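Local coordinates for protein haloalkane dehalogenase (PDB 4MJ3) that probably hydrolyses the carbon–halogen bond of haloalkanes, giving the alcohol and a halide ion, with an alpha/beta hydrolase fold, at residues 147-152 and 257-262; 119-124 and 128-133; 159-164 and 216-221; 243-248 and 288-293; 54-59 and 279-284. All blocks are in the same frame, centred on the assembly; numbering follows the deposited sequence. Where two conformers were deposited one is given.

Contacts 2, 4 and 5 are buried, while contacts 1 and 3 reach partly to the surface. Contact 2 lies nearest the chain centre, where strand 117-121 turns into helix 124-135. Contact 4 packs helix 282-300 on the edge strand 242-244, and contact 5 brings the start of the same helix against the loop after strand 48-52. Contacts 1, 2 and 5 converge on Asp123 and His280: residues 147-148 bond the backbone of both, and Glu55 N the Asp123 carboxylate. Contact 3 is apolar, among the helices inserted between strands 140-145 and 242-244. Only contact 2 has a hydrogen bond across its segments; the others meet through apolar side chains, selenium, or a carbonyl oxygen at a ring edge.

Contact 1: 147-152 and 257-262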
# COMPACT_ATOMS: atom_id res chain seq x y z
N ASN A 147 -9.69 -1.24 -2.31
CA ASN A 147 -9.84 -1.36 -0.86
C ASN A 147 -8.94 -0.36 -0.16
O ASN A 147 -8.03 -0.73 0.63
CB ASN A 147 -9.57 -2.78 -0.38
CG ASN A 147 -10.59 -3.78 -0.91
OD1 ASN A 147 -11.59 -3.40 -1.52
ND2 ASN A 147 -10.35 -5.05 -0.62
N THR A 148 -9.21 0.91 -0.43
CA THR A 148 -8.42 2.00 0.11
C THR A 148 -9.27 3.26 0.13
O THR A 148 -10.45 3.22 -0.22
CB THR A 148 -7.12 2.19 -0.71
OG1 THR A 148 -6.25 3.09 -0.01
CG2 THR A 148 -7.41 2.71 -2.10
N MSE A 149 -8.68 4.37 0.55
CA MSE A 149 -9.35 5.70 0.56
C MSE A 149 -8.32 6.76 0.81
O MSE A 149 -7.14 6.47 1.07
CB MSE A 149 -10.43 5.90 1.61
CG MSE A 149 -11.77 6.32 0.98
SE MSE A 149 -12.07 7.99 -0.03
CE MSE A 149 -13.29 8.75 1.29
N LEU A 150 -8.77 8.01 0.75
CA LEU A 150 -7.96 9.17 1.11
C LEU A 150 -8.76 10.00 2.11
O LEU A 150 -9.44 10.95 1.72
CB LEU A 150 -7.55 10.00 -0.09
CG LEU A 150 -6.68 11.24 0.17
CD1 LEU A 150 -5.48 10.93 1.06
CD2 LEU A 150 -6.20 11.88 -1.11
N PRO A 151 -8.72 9.63 3.39
CA PRO A 151 -9.54 10.36 4.36
C PRO A 151 -8.91 11.68 4.76
O PRO A 151 -7.70 11.77 4.95
CB PRO A 151 -9.60 9.42 5.57
CG PRO A 151 -8.50 8.43 5.37
CD PRO A 151 -7.85 8.64 4.05
N THR A 152 -9.74 12.68 4.95
CA THR A 152 -9.27 13.99 5.40
C THR A 152 -9.44 14.18 6.91
O THR A 152 -8.89 15.12 7.46
CB THR A 152 -10.07 15.08 4.69
OG1 THR A 152 -11.46 14.87 4.94
CG2 THR A 152 -9.81 15.05 3.17
N GLU A 257 -15.74 3.20 -1.57
CA GLU A 257 -15.67 2.93 -3.01
C GLU A 257 -16.45 3.97 -3.85
O GLU A 257 -15.90 4.52 -4.80
CB GLU A 257 -16.13 1.50 -3.32
CG GLU A 257 -15.82 1.04 -4.74
CD GLU A 257 -16.74 1.63 -5.78
OE1 GLU A 257 -17.94 1.87 -5.47
OE2 GLU A 257 -16.27 1.86 -6.90
N PRO A 258 -17.74 4.21 -3.53
CA PRO A 258 -18.48 5.15 -4.39
C PRO A 258 -18.06 6.61 -4.21
O PRO A 258 -18.20 7.42 -5.14
CB PRO A 258 -19.94 4.94 -3.98
CG PRO A 258 -19.88 4.36 -2.62
CD PRO A 258 -18.64 3.52 -2.59
N VAL A 259 -17.51 6.94 -3.05
CA VAL A 259 -17.03 8.30 -2.79
C VAL A 259 -15.79 8.60 -3.63
O VAL A 259 -15.71 9.61 -4.34
CB VAL A 259 -16.68 8.50 -1.29
CG1 VAL A 259 -16.18 9.92 -1.05
CG2 VAL A 259 -17.90 8.20 -0.43
N LEU A 260 -14.84 7.67 -3.61
CA LEU A 260 -13.66 7.79 -4.46
C LEU A 260 -14.00 7.78 -5.95
O LEU A 260 -13.53 8.63 -6.72
CB LEU A 260 -12.70 6.63 -4.14
CG LEU A 260 -11.25 6.73 -4.56
CD1 LEU A 260 -10.61 8.03 -4.10
CD2 LEU A 260 -10.52 5.52 -3.99
N ARG A 261 -14.82 6.82 -6.37
CA ARG A 261 -15.18 6.72 -7.79
C ARG A 261 -15.88 8.00 -8.28
O ARG A 261 -15.63 8.46 -9.39
CB ARG A 261 -16.04 5.46 -8.04
CG ARG A 261 -16.50 5.31 -9.48
CD ARG A 261 -17.20 4.01 -9.80
NE ARG A 261 -17.92 3.39 -8.69
CZ ARG A 261 -19.15 3.73 -8.28
NH1 ARG A 261 -19.73 3.10 -7.27
NH2 ARG A 261 -19.81 4.71 -8.88
N GLY A 262 -16.77 8.55 -7.46
CA GLY A 262 -17.51 9.75 -7.84
C GLY A 262 -16.69 11.02 -7.83
O GLY A 262 -16.99 11.97 -8.53
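Met149 and Leu260 form the closest backbone pair of this contact, their CA atoms 6.9 Å apart where an irregular chain passes helix 256-263. Leu260 fills the buried side, enclosed further by Trp232 of helix 225-235 and Leu130 of helix 124-135. Its CB points at the loop and its two methyls divide the work: CD1 lies 4.3 Å from the selenium, SE, of selenomethionine Met149, and CD2 comes within 4.4 Å of Thr148 O. That carbonyl oxygen is buried here and has no polar partner in the model. The outer side is a single methyl-to-methyl touch beside the exposed Val259. The Met149 chain bends at both its second and third torsions (chi2 -63°, chi3 -114°), which turns its terminal methyl that way; CE is 3.9 Å from Val259 CG1, and the two side chains cross at about a right angle. Two conformers were deposited for Met149, so the SE and CE contacts hold for one of them. Residues 147-152 leave strand 140-145 of the alpha/beta hydrolase core and lead toward the inserted cap helices, and helix 256-263 belongs to the chain that returns after strand 242-244. Asn147 ND2 bonds to Ser247 OG and His280 O, and Thr148 OG1 to Asp123 O. On the helix, Arg261 grips the Glu257 carboxylate side-on through NE and NH1, one nitrogen to each oxygen, both met on their syn lone pairs; Arg261 NH1 to Glu257 OE1 is 2.8 Å. Ser244 OG is a further partner of Glu257 OE2.

Contact 2: 119-124 and 128-133; sequences LVCQDW and IGLRLV
Ile128 lays its side chain alongside the backbone oxygen of Trp124 and against the edge of its indole. Starting from the backbone, Ile128 CB lies 3.4 Å from Trp124 O. The next atom, CG1, stands beside the backbone N (chi1 -67°), which keeps it near that oxygen and brings it in the plane of the indole, 3.9 Å from Trp124 CE3 at the ring edge. The tip, CD1, remains close to the oxygen and ends 4.0 Å from the same CE3; the two side chains cross at about a right angle. Trp124 O also accepts the helical bond from Ile128 N at 2.9 Å. This is the nucleophile elbow of the alpha/beta hydrolase fold, with strand 117-121 running into helix 124-135 through a sharp turn. Asp123 at its apex has the positive phi of 54° known from such elbows. Its place and its bond from OD2 to His280 NE2 are consistent with the nucleophile of a haloalkane dehalogenase triad. Trp124 N bonds Asp123 OD1 at 2.6 Å, on the anti side and tilted out of the carboxylate plane. Behind the elbow, the strand and helix axes approach to 9.0 Å and run roughly antiparallel, at 147°. Gly129, with no side chain, lets Leu119 CD2 rest 3.7 Å from Gly129 O, and the same methyl meets Val133 CG2. Cys121 SG, between the backbone N and the carbonyl carbon, turns instead to Leu130 CG, 4.1 Å away.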
# COMPACT_ATOMS: atom_id res chain seq x y z
N LEU A 119 -0.26 3.47 -10.74
CA LEU A 119 -0.32 3.13 -9.33
C LEU A 119 -1.39 2.09 -9.09
O LEU A 119 -2.54 2.25 -9.52
CB LEU A 119 -0.62 4.38 -8.51
CG LEU A 119 -0.80 4.19 -7.01
CD1 LEU A 119 0.48 3.69 -6.36
CD2 LEU A 119 -1.23 5.51 -6.37
N VAL A 120 -1.03 1.05 -8.35
CA VAL A 120 -2.01 0.11 -7.82
C VAL A 120 -1.85 0.15 -6.30
O VAL A 120 -0.77 -0.11 -5.77
CB VAL A 120 -1.78 -1.30 -8.31
CG1 VAL A 120 -2.77 -2.27 -7.67
CG2 VAL A 120 -1.85 -1.34 -9.84
N CYS A 121 -2.93 0.47 -5.59
CA CYS A 121 -2.80 0.73 -4.16
C CYS A 121 -3.96 0.16 -3.36
O CYS A 121 -5.08 0.09 -3.85
CB CYS A 121 -2.64 2.23 -3.93
SG CYS A 121 -4.02 3.28 -4.48
N GLN A 122 -3.65 -0.22 -2.12
CA GLN A 122 -4.59 -0.87 -1.21
C GLN A 122 -4.23 -0.45 0.21
O GLN A 122 -3.04 -0.25 0.52
CB GLN A 122 -4.45 -2.39 -1.38
CG GLN A 122 -5.35 -3.26 -0.53
CD GLN A 122 -4.68 -3.81 0.74
OE1 GLN A 122 -3.47 -3.76 0.89
NE2 GLN A 122 -5.49 -4.35 1.64
N ASP A 123 -5.24 -0.30 1.08
CA ASP A 123 -5.01 0.02 2.51
C ASP A 123 -4.13 1.30 2.55
O ASP A 123 -4.33 2.24 1.75
CB ASP A 123 -4.37 -1.22 3.19
CG ASP A 123 -4.33 -1.16 4.71
OD1 ASP A 123 -3.44 -0.50 5.30
OD2 ASP A 123 -5.17 -1.85 5.35
N TRP A 124 -3.14 1.34 3.45
CA TRP A 124 -2.25 2.49 3.56
C TRP A 124 -1.41 2.75 2.30
O TRP A 124 -0.95 3.88 2.10
CB TRP A 124 -1.34 2.35 4.80
CG TRP A 124 -1.90 2.99 6.02
CD1 TRP A 124 -2.57 2.37 7.02
CD2 TRP A 124 -1.86 4.39 6.36
NE1 TRP A 124 -2.92 3.27 7.98
CE2 TRP A 124 -2.50 4.53 7.59
CE3 TRP A 124 -1.30 5.51 5.75
CZ2 TRP A 124 -2.63 5.76 8.23
CZ3 TRP A 124 -1.44 6.74 6.38
CH2 TRP A 124 -2.09 6.85 7.61
N ILE A 128 -1.32 6.68 1.31
CA ILE A 128 -0.06 7.33 0.92
C ILE A 128 -0.04 7.61 -0.58
O ILE A 128 0.19 8.74 -1.00
CB ILE A 128 1.15 6.49 1.35
CG1 ILE A 128 1.23 6.45 2.88
CG2 ILE A 128 2.43 7.06 0.77
CD1 ILE A 128 1.97 5.27 3.42
N GLY A 129 -0.32 6.58 -1.37
CA GLY A 129 -0.26 6.69 -2.82
C GLY A 129 -1.21 7.71 -3.43
O GLY A 129 -0.81 8.50 -4.30
N LEU A 130 -2.46 7.74 -2.97
CA LEU A 130 -3.43 8.70 -3.50
C LEU A 130 -3.06 10.14 -3.10
O LEU A 130 -3.28 11.08 -3.88
CB LEU A 130 -4.85 8.37 -3.05
CG LEU A 130 -5.43 7.05 -3.56
CD1 LEU A 130 -6.73 6.74 -2.84
CD2 LEU A 130 -5.65 7.10 -5.06
N ARG A 131 -2.48 10.32 -1.93
CA ARG A 131 -1.95 11.62 -1.56
C ARG A 131 -0.82 12.03 -2.51
O ARG A 131 -0.75 13.20 -2.92
CB ARG A 131 -1.49 11.64 -0.11
CG ARG A 131 -0.87 12.95 0.28
CD ARG A 131 -1.08 13.28 1.74
NE ARG A 131 -0.03 14.18 2.20
CZ ARG A 131 0.24 14.45 3.47
NH1 ARG A 131 -0.48 13.92 4.45
NH2 ARG A 131 1.26 15.26 3.75
N LEU A 132 0.05 11.09 -2.86
CA LEU A 132 1.12 11.37 -3.80
C LEU A 132 0.57 11.71 -5.20
O LEU A 132 1.13 12.57 -5.88
CB LEU A 132 2.12 10.22 -3.87
CG LEU A 132 2.98 10.07 -2.60
CD1 LEU A 132 3.81 8.81 -2.71
CD2 LEU A 132 3.86 11.30 -2.40
N VAL A 133 -0.53 11.10 -5.59
CA VAL A 133 -1.16 11.43 -6.88
C VAL A 133 -1.62 12.88 -6.82
O VAL A 133 -1.43 13.65 -7.76
CB VAL A 133 -2.32 10.46 -7.23
CG1 VAL A 133 -3.04 10.90 -8.50
CG2 VAL A 133 -1.80 9.04 -7.43

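Contact 3: 159-164 and 216-221; sequences EAFLAW and VPISPD
Phe161 drives the far end of its ring against Val216, with CZ 3.5 Å from both Val216 CB and Val216 CG2. The two side chains come from opposite directions, and the methyl meets the ring obliquely. CG of Phe161 extends opposite the backbone N (chi1 173°), which carries the ring off helix 159-170 toward the loop, where the CA atoms of Phe161 and Val216 are 9.5 Å apart. Ile218 comes at about a right angle to Phe161 and sets CG2 at 4.0 Å from Phe161 CE2, also oblique to the ring. Both segments belong to the cap that this family inserts into the alpha/beta hydrolase core: one is the first turn and a half of helix 159-170, the other the loop leading to helix 225-235. Toward the surface the packing thins to Leu162 CD2 and Ile218 CD1, 4.4 Å apart. On the other flank Phe161 CE1 lies in the plane of the Trp164 ring, at its edge, and Val216 touches Trp124. Trp124 and Trp164 probably form the halide-binding pair, as in related haloalkane dehalogenases, with Phe161 and Val216 packed beside them.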
# COMPACT_ATOMS: atom_id res chain seq x y z
N GLU A 159 -17.58 1.76 11.76
CA GLU A 159 -17.35 0.89 12.91
C GLU A 159 -16.32 -0.19 12.64
O GLU A 159 -15.59 -0.60 13.54
CB GLU A 159 -18.67 0.26 13.40
CG GLU A 159 -19.59 1.24 14.12
CD GLU A 159 -18.91 2.07 15.20
OE1 GLU A 159 -18.15 1.51 16.02
OE2 GLU A 159 -19.15 3.30 15.22
N ALA A 160 -16.24 -0.65 11.39
CA ALA A 160 -15.30 -1.72 11.06
C ALA A 160 -13.86 -1.24 11.23
O ALA A 160 -13.03 -1.92 11.85
CB ALA A 160 -15.54 -2.20 9.65
N PHE A 161 -13.56 -0.04 10.73
CA PHE A 161 -12.24 0.52 10.98
C PHE A 161 -11.97 0.70 12.47
O PHE A 161 -10.90 0.34 12.96
CB PHE A 161 -12.01 1.86 10.28
CG PHE A 161 -10.71 2.48 10.71
CD1 PHE A 161 -9.51 2.00 10.21
CD2 PHE A 161 -10.68 3.44 11.70
CE1 PHE A 161 -8.30 2.50 10.67
CE2 PHE A 161 -9.47 3.95 12.16
CZ PHE A 161 -8.29 3.48 11.63
N LEU A 162 -12.94 1.25 13.23
CA LEU A 162 -12.71 1.46 14.66
C LEU A 162 -12.42 0.17 15.44
O LEU A 162 -11.62 0.16 16.39
CB LEU A 162 -13.89 2.22 15.29
CG LEU A 162 -14.03 3.67 14.79
CD1 LEU A 162 -15.31 4.29 15.32
CD2 LEU A 162 -12.82 4.50 15.19
N ALA A 163 -13.06 -0.92 15.04
CA ALA A 163 -12.82 -2.21 15.70
C ALA A 163 -11.39 -2.69 15.43
O ALA A 163 -10.70 -3.19 16.33
CB ALA A 163 -13.82 -3.24 15.21
N TRP A 164 -10.95 -2.53 14.19
CA TRP A 164 -9.56 -2.84 13.83
C TRP A 164 -8.60 -1.94 14.61
O TRP A 164 -7.63 -2.42 15.22
CB TRP A 164 -9.32 -2.73 12.31
CG TRP A 164 -7.90 -2.38 11.98
CD1 TRP A 164 -7.45 -1.19 11.49
CD2 TRP A 164 -6.73 -3.15 12.27
NE1 TRP A 164 -6.09 -1.20 11.36
CE2 TRP A 164 -5.62 -2.39 11.86
CE3 TRP A 164 -6.51 -4.44 12.79
CZ2 TRP A 164 -4.32 -2.85 12.00
CZ3 TRP A 164 -5.21 -4.89 12.92
CH2 TRP A 164 -4.14 -4.11 12.52
N VAL A 216 -4.56 7.26 10.94
CA VAL A 216 -5.70 7.39 10.03
C VAL A 216 -6.52 8.60 10.49
O VAL A 216 -6.98 8.63 11.62
CB VAL A 216 -6.60 6.14 10.03
CG1 VAL A 216 -7.82 6.37 9.11
CG2 VAL A 216 -5.83 4.92 9.57
N PRO A 217 -6.69 9.60 9.61
CA PRO A 217 -7.47 10.74 10.07
C PRO A 217 -8.94 10.42 10.27
O PRO A 217 -9.61 9.97 9.34
CB PRO A 217 -7.29 11.76 8.95
CG PRO A 217 -6.03 11.36 8.28
CD PRO A 217 -6.03 9.86 8.33
N ILE A 218 -9.43 10.63 11.47
CA ILE A 218 -10.83 10.35 11.81
C ILE A 218 -11.51 11.56 12.43
O ILE A 218 -12.66 11.46 12.85
CB ILE A 218 -10.97 9.10 12.73
CG1 ILE A 218 -10.32 9.34 14.10
CG2 ILE A 218 -10.34 7.87 12.05
CD1 ILE A 218 -10.46 8.18 15.05
N SER A 219 -10.80 12.67 12.50
CA SER A 219 -11.32 13.92 13.02
C SER A 219 -10.59 15.06 12.32
O SER A 219 -9.46 14.88 11.90
CB SER A 219 -11.05 13.95 14.53
OG SER A 219 -11.07 15.27 15.04
N PRO A 220 -11.23 16.25 12.23
CA PRO A 220 -10.61 17.33 11.45
C PRO A 220 -9.47 18.08 12.13
O PRO A 220 -8.92 19.00 11.55
CB PRO A 220 -11.79 18.25 11.14
CG PRO A 220 -12.76 18.00 12.24
CD PRO A 220 -12.62 16.56 12.60
N ASP A 221 -9.08 17.67 13.34
CA ASP A 221 -7.89 18.22 13.99
C ASP A 221 -6.68 17.30 13.79
O ASP A 221 -5.66 17.47 14.44
CB ASP A 221 -8.17 18.47 15.47
CG ASP A 221 -8.46 17.21 16.24
OD1 ASP A 221 -8.85 16.20 15.61
OD2 ASP A 221 -8.27 17.18 17.47

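Contact 4: 243-248 and 288-293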
# COMPACT_ATOMS: atom_id res chain seq x y z
N LEU A 243 -9.23 3.68 -12.08
CA LEU A 243 -10.01 2.46 -11.99
C LEU A 243 -10.31 2.11 -10.54
O LEU A 243 -9.41 2.10 -9.69
CB LEU A 243 -9.26 1.27 -12.61
CG LEU A 243 -10.05 -0.04 -12.68
CD1 LEU A 243 -11.10 0.04 -13.79
CD2 LEU A 243 -9.15 -1.24 -12.92
N SER A 244 -11.58 1.87 -10.26
CA SER A 244 -12.02 1.34 -8.99
C SER A 244 -12.07 -0.17 -9.13
O SER A 244 -12.83 -0.67 -9.95
CB SER A 244 -13.40 1.90 -8.62
OG SER A 244 -13.82 1.39 -7.38
N ALA A 245 -11.29 -0.87 -8.30
CA ALA A 245 -11.22 -2.32 -8.27
C ALA A 245 -11.22 -2.84 -6.84
O ALA A 245 -10.37 -3.66 -6.44
CB ALA A 245 -9.98 -2.79 -9.02
N PHE A 246 -12.21 -2.39 -6.07
CA PHE A 246 -12.44 -2.87 -4.71
C PHE A 246 -13.04 -4.28 -4.74
O PHE A 246 -13.61 -4.72 -5.76
CB PHE A 246 -13.42 -1.94 -3.96
CG PHE A 246 -12.86 -0.62 -3.55
CD1 PHE A 246 -12.17 0.22 -4.44
CD2 PHE A 246 -13.05 -0.16 -2.24
CE1 PHE A 246 -11.70 1.46 -4.04
CE2 PHE A 246 -12.60 1.10 -1.83
CZ PHE A 246 -11.90 1.90 -2.72
N SER A 247 -12.88 -5.01 -3.64
CA SER A 247 -13.50 -6.32 -3.50
C SER A 247 -14.86 -6.22 -2.84
O SER A 247 -15.28 -5.13 -2.41
CB SER A 247 -12.58 -7.26 -2.70
OG SER A 247 -12.50 -6.84 -1.34
N ASP A 248 -15.55 -7.35 -2.75
CA ASP A 248 -16.93 -7.36 -2.26
C ASP A 248 -17.10 -7.70 -0.78
O ASP A 248 -18.22 -7.68 -0.28
CB ASP A 248 -17.79 -8.31 -3.12
CG ASP A 248 -17.32 -9.74 -3.10
OD1 ASP A 248 -16.33 -10.08 -2.43
OD2 ASP A 248 -17.95 -10.57 -3.81
N ARG A 288 -4.47 -12.88 -8.89
CA ARG A 288 -4.48 -13.02 -10.34
C ARG A 288 -5.60 -12.23 -10.99
O ARG A 288 -5.39 -11.57 -12.01
CB ARG A 288 -4.59 -14.48 -10.75
CG ARG A 288 -4.56 -14.63 -12.26
N GLU A 289 -6.79 -12.30 -10.41
CA GLU A 289 -7.95 -11.59 -10.97
C GLU A 289 -7.73 -10.07 -10.94
O GLU A 289 -8.03 -9.38 -11.91
CB GLU A 289 -9.21 -11.98 -10.20
CG GLU A 289 -9.68 -13.42 -10.43
CD GLU A 289 -8.94 -14.50 -9.64
OE1 GLU A 289 -8.00 -14.23 -8.85
OE2 GLU A 289 -9.33 -15.67 -9.79
N LEU A 290 -7.19 -9.56 -9.85
CA LEU A 290 -6.92 -8.13 -9.76
C LEU A 290 -5.83 -7.73 -10.77
O LEU A 290 -5.98 -6.73 -11.46
CB LEU A 290 -6.53 -7.71 -8.33
CG LEU A 290 -6.21 -6.21 -8.15
CD1 LEU A 290 -7.38 -5.33 -8.55
CD2 LEU A 290 -5.80 -5.94 -6.71
N ALA A 291 -4.79 -8.55 -10.91
CA ALA A 291 -3.73 -8.27 -11.87
C ALA A 291 -4.27 -8.27 -13.31
O ALA A 291 -3.90 -7.41 -14.09
CB ALA A 291 -2.58 -9.24 -11.73
N GLU A 292 -5.15 -9.21 -13.62
CA GLU A 292 -5.79 -9.25 -14.94
C GLU A 292 -6.62 -7.97 -15.19
O GLU A 292 -6.58 -7.42 -16.30
CB GLU A 292 -6.66 -10.50 -15.13
CG GLU A 292 -5.86 -11.82 -15.25
CD GLU A 292 -5.07 -11.96 -16.55
OE1 GLU A 292 -5.09 -11.03 -17.38
OE2 GLU A 292 -4.42 -13.02 -16.75
N ALA A 293 -7.33 -7.50 -14.18
CA ALA A 293 -8.07 -6.24 -14.29
C ALA A 293 -7.13 -5.06 -14.56
O ALA A 293 -7.44 -4.19 -15.37
CB ALA A 293 -8.91 -5.98 -13.05
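Ala245 and Leu290 mark the closest backbone approach, CA to CA 7.4 Å, between the end of strand 242-244 and helix 282-300. No hydrogen bond crosses, and the join is made by a few aliphatic groups. Leu290 has CG opposite its backbone N (chi1 180°), which sends the branch toward the strand side; CD1 then meets Ala245 CB at 3.7 Å and lies 4.0 Å from Ala245 O. With only a methyl on the strand side, the helix can come close at this point. Two residues earlier, Leu243 points at the next helical turn. Its CD2 is 4.2 Å from Ala293 O, a touch on backbone rather than on a side chain, and the CB of Ala293 also faces the strand. Strand 242-244 is an edge strand of the central sheet, parallel to its neighbour 140-145 and held to it through backbone bonds of Leu243 and Ala245. Helix 282-300 covers one face of this edge, in the position of the C-terminal helix of the alpha/beta hydrolase fold. Side chains alternate along the chain: Leu243 and Ala245 turn to the helix, while the CB of Phe246 points away and its ring packs on Leu260 of helix 256-263. Further apolar cover comes from Phe297 on Leu243, and from Leu282 and Met65 on Leu290. Glu289 and Glu292, which do not reach the strand, are exposed, and helix 66-71 packs on Ala291 through Val68.

Contact 5: 54-59 and 279-284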
# COMPACT_ATOMS: atom_id res chain seq x y z
N GLY A 54 -0.02 -1.82 2.35
CA GLY A 54 -0.30 -1.07 3.55
C GLY A 54 -0.02 -1.85 4.82
O GLY A 54 0.93 -2.63 4.92
N GLU A 55 -0.87 -1.61 5.80
CA GLU A 55 -0.73 -2.14 7.14
C GLU A 55 -1.31 -3.56 7.24
O GLU A 55 -2.38 -3.83 6.70
CB GLU A 55 -1.52 -1.18 8.07
CG GLU A 55 -1.84 -1.70 9.46
CD GLU A 55 -0.68 -1.66 10.44
OE1 GLU A 55 0.46 -1.48 10.01
OE2 GLU A 55 -0.96 -1.78 11.67
N PRO A 56 -0.64 -4.47 7.98
CA PRO A 56 0.74 -4.53 8.44
C PRO A 56 1.45 -5.50 7.49
O PRO A 56 2.04 -6.49 7.93
CB PRO A 56 0.61 -5.17 9.81
CG PRO A 56 -0.55 -6.10 9.67
CD PRO A 56 -1.39 -5.64 8.48
N SER A 57 1.34 -5.25 6.20
CA SER A 57 1.85 -6.20 5.19
C SER A 57 3.18 -5.71 4.64
O SER A 57 3.88 -4.90 5.28
CB SER A 57 0.80 -6.38 4.10
OG SER A 57 0.60 -5.19 3.37
N TRP A 58 3.60 -6.30 3.52
CA TRP A 58 4.74 -5.80 2.76
C TRP A 58 4.61 -6.29 1.34
O TRP A 58 3.55 -6.82 0.98
CB TRP A 58 6.08 -6.17 3.41
CG TRP A 58 6.43 -7.62 3.59
CD1 TRP A 58 5.88 -8.50 4.48
CD2 TRP A 58 7.50 -8.34 2.94
NE1 TRP A 58 6.52 -9.73 4.39
CE2 TRP A 58 7.51 -9.65 3.45
CE3 TRP A 58 8.47 -7.99 1.98
CZ2 TRP A 58 8.44 -10.60 3.05
CZ3 TRP A 58 9.37 -8.95 1.55
CH2 TRP A 58 9.37 -10.22 2.11
N SER A 59 5.65 -6.11 0.52
CA SER A 59 5.57 -6.43 -0.92
C SER A 59 5.28 -7.90 -1.23
O SER A 59 4.79 -8.23 -2.31
CB SER A 59 6.82 -5.97 -1.64
OG SER A 59 6.87 -4.54 -1.62
N GLY A 279 -11.58 -10.55 0.46
CA GLY A 279 -11.65 -9.69 1.64
C GLY A 279 -10.80 -8.45 1.49
O GLY A 279 -10.41 -8.05 0.39
N HIS A 280 -10.49 -7.82 2.62
CA HIS A 280 -9.66 -6.63 2.63
C HIS A 280 -8.34 -6.80 1.88
O HIS A 280 -7.98 -5.98 1.04
CB HIS A 280 -9.38 -6.24 4.08
CG HIS A 280 -8.57 -5.01 4.21
ND1 HIS A 280 -9.03 -3.77 3.83
CD2 HIS A 280 -7.31 -4.81 4.68
CE1 HIS A 280 -8.09 -2.87 4.05
NE2 HIS A 280 -7.03 -3.48 4.55
N PHE A 281 -7.62 -7.88 2.19
CA PHE A 281 -6.35 -8.19 1.54
C PHE A 281 -6.63 -8.96 0.27
O PHE A 281 -6.33 -10.15 0.13
CB PHE A 281 -5.42 -8.96 2.49
CG PHE A 281 -5.02 -8.16 3.68
CD1 PHE A 281 -4.03 -7.19 3.58
CD2 PHE A 281 -5.65 -8.34 4.88
CE1 PHE A 281 -3.66 -6.42 4.66
CE2 PHE A 281 -5.30 -7.57 5.99
CZ PHE A 281 -4.29 -6.62 5.88
N LEU A 282 -7.23 -8.25 -0.69
CA LEU A 282 -7.77 -8.91 -1.87
C LEU A 282 -6.68 -9.55 -2.74
O LEU A 282 -6.96 -10.45 -3.53
CB LEU A 282 -8.63 -7.95 -2.69
CG LEU A 282 -7.98 -6.91 -3.60
CD1 LEU A 282 -9.08 -6.23 -4.43
CD2 LEU A 282 -7.21 -5.85 -2.81
N GLN A 283 -5.45 -9.07 -2.59
CA GLN A 283 -4.31 -9.61 -3.34
C GLN A 283 -4.00 -11.05 -2.91
O GLN A 283 -3.42 -11.80 -3.69
CB GLN A 283 -3.06 -8.74 -3.17
CG GLN A 283 -3.29 -7.25 -3.37
CD GLN A 283 -3.52 -6.50 -2.08
OE1 GLN A 283 -4.22 -6.98 -1.18
NE2 GLN A 283 -2.94 -5.30 -1.97
N GLU A 284 -4.36 -11.42 -1.69
CA GLU A 284 -4.21 -12.80 -1.21
C GLU A 284 -5.29 -13.72 -1.73
O GLU A 284 -5.02 -14.86 -2.05
CB GLU A 284 -4.26 -12.91 0.31
CG GLU A 284 -3.00 -12.49 1.02
CD GLU A 284 -1.80 -13.39 0.75
OE1 GLU A 284 -1.90 -14.55 0.28
OE2 GLU A 284 -0.70 -12.88 0.99
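Phe281 reaches residues 55-57 with the outer edge of its ring. The polar part of the contact is a carbonyl at that edge: Glu55 O lies in the ring plane, 3.5 Å from both Phe281 CZ and Phe281 CE1, where the ring hydrogens carry slight positive charge. The apolar part is thinner. Pro56 CD stands 4.0 Å from Phe281 CZ, oblique to the ring, and Ser57 CB is 4.5 Å from Phe281 CE1. One face of the ring is covered by its neighbour, with His280 CD2 3.6 Å above the ring centre. Backbone bonds shape each side separately. Ser57 N bonds Gly54 O at 2.9 Å round the cis peptide before Pro56, and Phe281 is the centre of an inverse gamma turn closed by a weak bond from Leu282 N to His280 O. Glu55 N bonds Asp123 OD1, consistent with the oxyanion hole of this family, and His280 ND1 bonds Asp250 OD2, as the histidine of an Asp-His-Asp triad would. With no hydrogen bond crossing, the two segments meet by shape and by a weak attraction between the Glu55 carbonyl oxygen and the ring edge, which would be less directional than a hydrogen bond.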